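Local coordinates for protein Bug27 (Bordetella pertussis, PDB 2QPQ) that probably captures a small solute in the periplasm by closing two alpha/beta domains around it in the Venus flytrap manner of the Bug family, at residues A[99-111]-A[172-185]. Sequence-based numbering, arbitrary orientation.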
loop_
_atom_site.group_PDB
_atom_site.type_symbol
_atom_site.label_atom_id
_atom_site.label_comp_id
_atom_site.label_asym_id
_atom_site.label_seq_id
_atom_site.Cartn_x
_atom_site.Cartn_y
_atom_site.Cartn_z
ATOM N N VAL A 99 -1.740 10.982 0.725
ATOM C CA VAL A 99 -3.187 11.268 0.693
ATOM C C VAL A 99 -4.115 10.232 1.400
ATOM O O VAL A 99 -5.278 10.520 1.702
ATOM C CB VAL A 99 -3.679 11.527 -0.743
ATOM C CG1 VAL A 99 -2.889 12.662 -1.416
ATOM C CG2 VAL A 99 -3.564 10.260 -1.617
ATOM N N ALA A 100 -3.610 9.033 1.663
ATOM C CA ALA A 100 -4.438 7.970 2.231
ATOM C C ALA A 100 -3.621 6.812 2.738
ATOM O O ALA A 100 -2.609 6.399 2.113
ATOM C CB ALA A 100 -5.413 7.431 1.191
ATOM N N TYR A 101 -4.110 6.232 3.818
ATOM C CA TYR A 101 -3.603 4.948 4.287
ATOM C C TYR A 101 -4.666 3.904 4.013
ATOM O O TYR A 101 -5.861 4.225 3.927
ATOM C CB TYR A 101 -3.351 4.992 5.775
ATOM C CG TYR A 101 -2.164 5.822 6.204
ATOM C CD1 TYR A 101 -0.878 5.276 6.230
ATOM C CD2 TYR A 101 -2.337 7.146 6.640
ATOM C CE1 TYR A 101 0.213 6.043 6.656
ATOM C CE2 TYR A 101 -1.266 7.921 7.064
ATOM C CZ TYR A 101 0.008 7.365 7.069
ATOM O OH TYR A 101 1.070 8.135 7.485
ATOM N N VAL A 102 -4.243 2.656 3.863
ATOM C CA VAL A 102 -5.190 1.550 3.991
ATOM C C VAL A 102 -4.508 0.418 4.740
ATOM O O VAL A 102 -3.425 -0.059 4.329
ATOM C CB VAL A 102 -5.845 1.087 2.641
ATOM C CG1 VAL A 102 -4.880 0.218 1.799
ATOM C CG2 VAL A 102 -7.120 0.258 2.919
ATOM N N PRO A 103 -5.149 -0.058 5.815
ATOM C CA PRO A 103 -4.544 -1.229 6.429
ATOM C C PRO A 103 -4.712 -2.484 5.548
ATOM O O PRO A 103 -5.593 -2.541 4.670
ATOM C CB PRO A 103 -5.310 -1.358 7.748
ATOM C CG PRO A 103 -6.664 -0.768 7.452
ATOM C CD PRO A 103 -6.412 0.353 6.496
ATOM N N SER A 104 -3.846 -3.471 5.759
ATOM C CA SER A 104 -4.145 -4.835 5.306
ATOM C C SER A 104 -5.003 -5.593 6.307
ATOM O O SER A 104 -5.107 -5.222 7.481
ATOM C CB SER A 104 -2.871 -5.620 4.965
ATOM O OG SER A 104 -2.145 -4.927 3.943
ATOM N N VAL A 105 -5.625 -6.661 5.825
ATOM C CA VAL A 105 -6.456 -7.484 6.670
ATOM C C VAL A 105 -6.178 -8.945 6.413
ATOM O O VAL A 105 -5.993 -9.354 5.263
ATOM C CB VAL A 105 -7.939 -7.121 6.469
ATOM C CG1 VAL A 105 -8.329 -7.335 4.995
ATOM C CG2 VAL A 105 -8.828 -7.859 7.484
ATOM N N PHE A 106 -6.063 -9.712 7.501
ATOM C CA PHE A 106 -5.999 -11.161 7.421
ATOM C C PHE A 106 -7.427 -11.685 7.318
ATOM O O PHE A 106 -8.191 -11.537 8.261
ATOM C CB PHE A 106 -5.310 -11.732 8.662
ATOM C CG PHE A 106 -3.823 -11.498 8.699
ATOM C CD1 PHE A 106 -3.321 -10.216 8.828
ATOM C CD2 PHE A 106 -2.932 -12.564 8.585
ATOM C CE1 PHE A 106 -1.950 -9.975 8.866
ATOM C CE2 PHE A 106 -1.560 -12.352 8.642
ATOM C CZ PHE A 106 -1.062 -11.049 8.781
ATOM N N VAL A 107 -7.781 -12.254 6.166
ATOM C CA VAL A 107 -9.139 -12.764 5.917
ATOM C C VAL A 107 -9.142 -14.282 5.659
ATOM O O VAL A 107 -8.185 -14.880 5.093
ATOM C CB VAL A 107 -9.892 -11.975 4.778
ATOM C CG1 VAL A 107 -10.056 -10.524 5.168
ATOM C CG2 VAL A 107 -9.122 -12.023 3.408
ATOM N N VAL A 108 -10.227 -14.890 6.105
ATOM C CA VAL A 108 -10.453 -16.327 5.955
ATOM C C VAL A 108 -11.871 -16.525 5.379
ATOM O O VAL A 108 -12.716 -15.632 5.493
ATOM C CB VAL A 108 -10.240 -17.136 7.316
ATOM C CG1 VAL A 108 -8.809 -17.033 7.807
ATOM C CG2 VAL A 108 -11.277 -16.727 8.453
ATOM N N PRO A 109 -12.112 -17.669 4.717
ATOM C CA PRO A 109 -13.431 -17.971 4.189
ATOM C C PRO A 109 -14.471 -18.004 5.302
ATOM O O PRO A 109 -14.144 -18.336 6.459
ATOM C CB PRO A 109 -13.270 -19.400 3.653
ATOM C CG PRO A 109 -11.856 -19.631 3.506
ATOM C CD PRO A 109 -11.152 -18.750 4.450
ATOM N N ALA A 110 -15.696 -17.653 4.949
ATOM C CA ALA A 110 -16.878 -17.957 5.782
ATOM C C ALA A 110 -16.795 -19.407 6.233
ATOM O O ALA A 110 -16.507 -20.311 5.429
ATOM C CB ALA A 110 -18.168 -17.721 4.994
ATOM N N GLY A 111 -16.980 -19.605 7.539
ATOM C CA GLY A 111 -16.941 -20.926 8.142
ATOM C C GLY A 111 -15.570 -21.543 8.347
ATOM O O GLY A 111 -15.465 -22.745 8.638
ATOM N N VAL A 172 -9.694 -17.140 -1.637
ATOM C CA VAL A 172 -10.167 -17.257 -0.263
ATOM C C VAL A 172 -11.701 -17.337 -0.244
ATOM O O VAL A 172 -12.264 -18.130 0.493
ATOM C CB VAL A 172 -9.514 -16.205 0.702
ATOM C CG1 VAL A 172 -9.865 -14.818 0.317
ATOM C CG2 VAL A 172 -9.911 -16.467 2.172
ATOM N N LEU A 173 -12.361 -16.552 -1.093
ATOM C CA LEU A 173 -13.803 -16.650 -1.282
ATOM C C LEU A 173 -14.298 -18.040 -1.637
ATOM O O LEU A 173 -15.375 -18.429 -1.174
ATOM C CB LEU A 173 -14.325 -15.632 -2.294
ATOM C CG LEU A 173 -14.396 -14.169 -1.851
ATOM C CD1 LEU A 173 -14.613 -13.280 -3.077
ATOM C CD2 LEU A 173 -15.490 -13.939 -0.779
ATOM N N GLY A 174 -13.520 -18.779 -2.434
ATOM C CA GLY A 174 -13.881 -20.137 -2.849
ATOM C C GLY A 174 -13.247 -21.222 -1.985
ATOM O O GLY A 174 -13.381 -22.406 -2.309
ATOM N N SER A 175 -12.578 -20.834 -0.894
ATOM C CA SER A 175 -11.813 -21.781 -0.042
ATOM C C SER A 175 -10.684 -22.572 -0.718
ATOM O O SER A 175 -10.190 -23.602 -0.181
ATOM C CB SER A 175 -12.775 -22.741 0.665
ATOM O OG SER A 175 -13.655 -21.960 1.461
ATOM N N GLN A 176 -10.235 -22.073 -1.866
ATOM C CA GLN A 176 -9.120 -22.700 -2.542
ATOM C C GLN A 176 -7.853 -22.385 -1.780
ATOM O O GLN A 176 -6.871 -23.080 -1.908
ATOM C CB GLN A 176 -8.977 -22.227 -3.994
ATOM C CG GLN A 176 -10.277 -21.860 -4.714
ATOM C CD GLN A 176 -11.122 -23.049 -5.038
ATOM O OE1 GLN A 176 -12.284 -22.891 -5.459
ATOM N NE2 GLN A 176 -10.568 -24.268 -4.838
ATOM N N ILE A 177 -7.879 -21.314 -0.987
ATOM C CA ILE A 177 -6.818 -21.057 -0.029
ATOM C C ILE A 177 -7.515 -20.665 1.301
ATOM O O ILE A 177 -8.603 -20.054 1.291
ATOM C CB ILE A 177 -5.776 -19.970 -0.543
ATOM C CG1 ILE A 177 -4.466 -20.076 0.232
ATOM C CG2 ILE A 177 -6.395 -18.525 -0.515
ATOM C CD1 ILE A 177 -3.230 -19.413 -0.448
ATOM N N GLY A 178 -6.899 -21.035 2.418
ATOM C CA GLY A 178 -7.518 -20.843 3.735
ATOM C C GLY A 178 -7.370 -19.463 4.353
ATOM O O GLY A 178 -8.032 -19.135 5.366
ATOM N N LEU A 179 -6.521 -18.642 3.745
ATOM C CA LEU A 179 -6.162 -17.402 4.348
ATOM C C LEU A 179 -5.502 -16.502 3.298
ATOM O O LEU A 179 -4.787 -16.984 2.404
ATOM C CB LEU A 179 -5.191 -17.682 5.514
ATOM C CG LEU A 179 -4.430 -16.494 6.124
ATOM C CD1 LEU A 179 -5.337 -15.510 6.917
ATOM C CD2 LEU A 179 -3.329 -17.001 6.974
ATOM N N ALA A 180 -5.747 -15.204 3.415
ATOM C CA ALA A 180 -4.997 -14.235 2.624
ATOM C C ALA A 180 -4.826 -12.930 3.374
ATOM O O ALA A 180 -5.627 -12.549 4.244
ATOM C CB ALA A 180 -5.709 -13.958 1.234
ATOM N N VAL A 181 -3.798 -12.211 2.968
ATOM C CA VAL A 181 -3.610 -10.847 3.402
ATOM C C VAL A 181 -3.830 -9.919 2.213
ATOM O O VAL A 181 -3.128 -9.996 1.205
ATOM C CB VAL A 181 -2.229 -10.684 3.982
ATOM C CG1 VAL A 181 -2.037 -9.246 4.481
ATOM C CG2 VAL A 181 -2.084 -11.741 5.103
ATOM N N VAL A 182 -4.844 -9.056 2.325
ATOM C CA VAL A 182 -5.169 -8.171 1.226
ATOM C C VAL A 182 -5.444 -6.783 1.819
ATOM O O VAL A 182 -5.479 -6.614 3.038
ATOM C CB VAL A 182 -6.361 -8.719 0.347
ATOM C CG1 VAL A 182 -6.009 -10.113 -0.243
ATOM C CG2 VAL A 182 -7.646 -8.819 1.158
ATOM N N THR A 183 -5.648 -5.789 0.976
ATOM C CA THR A 183 -5.982 -4.481 1.503
ATOM C C THR A 183 -7.383 -4.546 2.090
ATOM O O THR A 183 -8.276 -5.230 1.531
ATOM C CB THR A 183 -5.977 -3.417 0.403
ATOM O OG1 THR A 183 -6.964 -3.756 -0.565
ATOM C CG2 THR A 183 -4.586 -3.278 -0.255
ATOM N N ALA A 184 -7.574 -3.837 3.201
ATOM C CA ALA A 184 -8.907 -3.619 3.768
ATOM C C ALA A 184 -9.968 -3.160 2.749
ATOM O O ALA A 184 -11.091 -3.659 2.732
ATOM C CB ALA A 184 -8.827 -2.661 4.963
ATOM N N SER A 185 -9.607 -2.234 1.883
ATOM C CA SER A 185 -10.515 -1.704 0.863
ATOM C C SER A 185 -11.073 -2.773 -0.103
ATOM O O SER A 185 -12.284 -2.767 -0.393
ATOM C CB SER A 185 -9.799 -0.607 0.075
ATOM O OG SER A 185 -8.523 -1.104 -0.311
HETATM O O HOH W 1 -14.049 -22.670 4.701
#
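Val105 and Val107 pair with Val182 and Ala180 to join strand 93-109 antiparallel to strand 180-183 in the mixed sheet of a Venus flytrap binding protein; the axes of strands 99-109 and 180-183 run at 154°. Backbone bonding supplies the evidence for the register. Val105 N reaches Val182 O at 2.8 Å, returned by Val182 N to Val105 O at 3.2 Å, and Val107 exchanges a like pair of bonds with Ala180. A fifth bond, Ala184 N to Pro103 O (2.8 Å), ties the first turn of helix 184-192, whose N-cap position Thr183 occupies, to the same strand. Between the two bonded pairs, Val181 CA approaches Val105 O and Phe106 CA approaches Ala180 O in CA-H...O contacts; Leu179 CA to Val107 O continues the series beyond them.

Apolar contacts divide between the two faces of the sheet. On the Phe106 face, Val181 CG2 sits over the middle of the aromatic ring, 3.7 Å from its centroid and 14° off the normal, a CH-pi contact. This methyl lies beside its own backbone N while CG1, anti to that N (chi1 -178°), turns to Ser104 CB. Leu179 CD1 comes at the ring edge, and Leu149 of helix 141-153 also packs on Phe106. On the other face the Val107 and Val182 side chains cross at about a right angle, their CG2 methyls in contact; Ala168 and Leu169 of helix 165-173 touch Val182 there.

Citrate, probably from the crystallisation liquor, lies about 4 Å from the Thr183 side chain and may mark a pocket beside the C-terminal end of strand 180-183.

At the far end, the Pro109 ring packs against the end of helix 165-173: its CG lies 3.4 Å from Val172 O, and its CD presses on Val172 CG2 at a tight 3.5 Å.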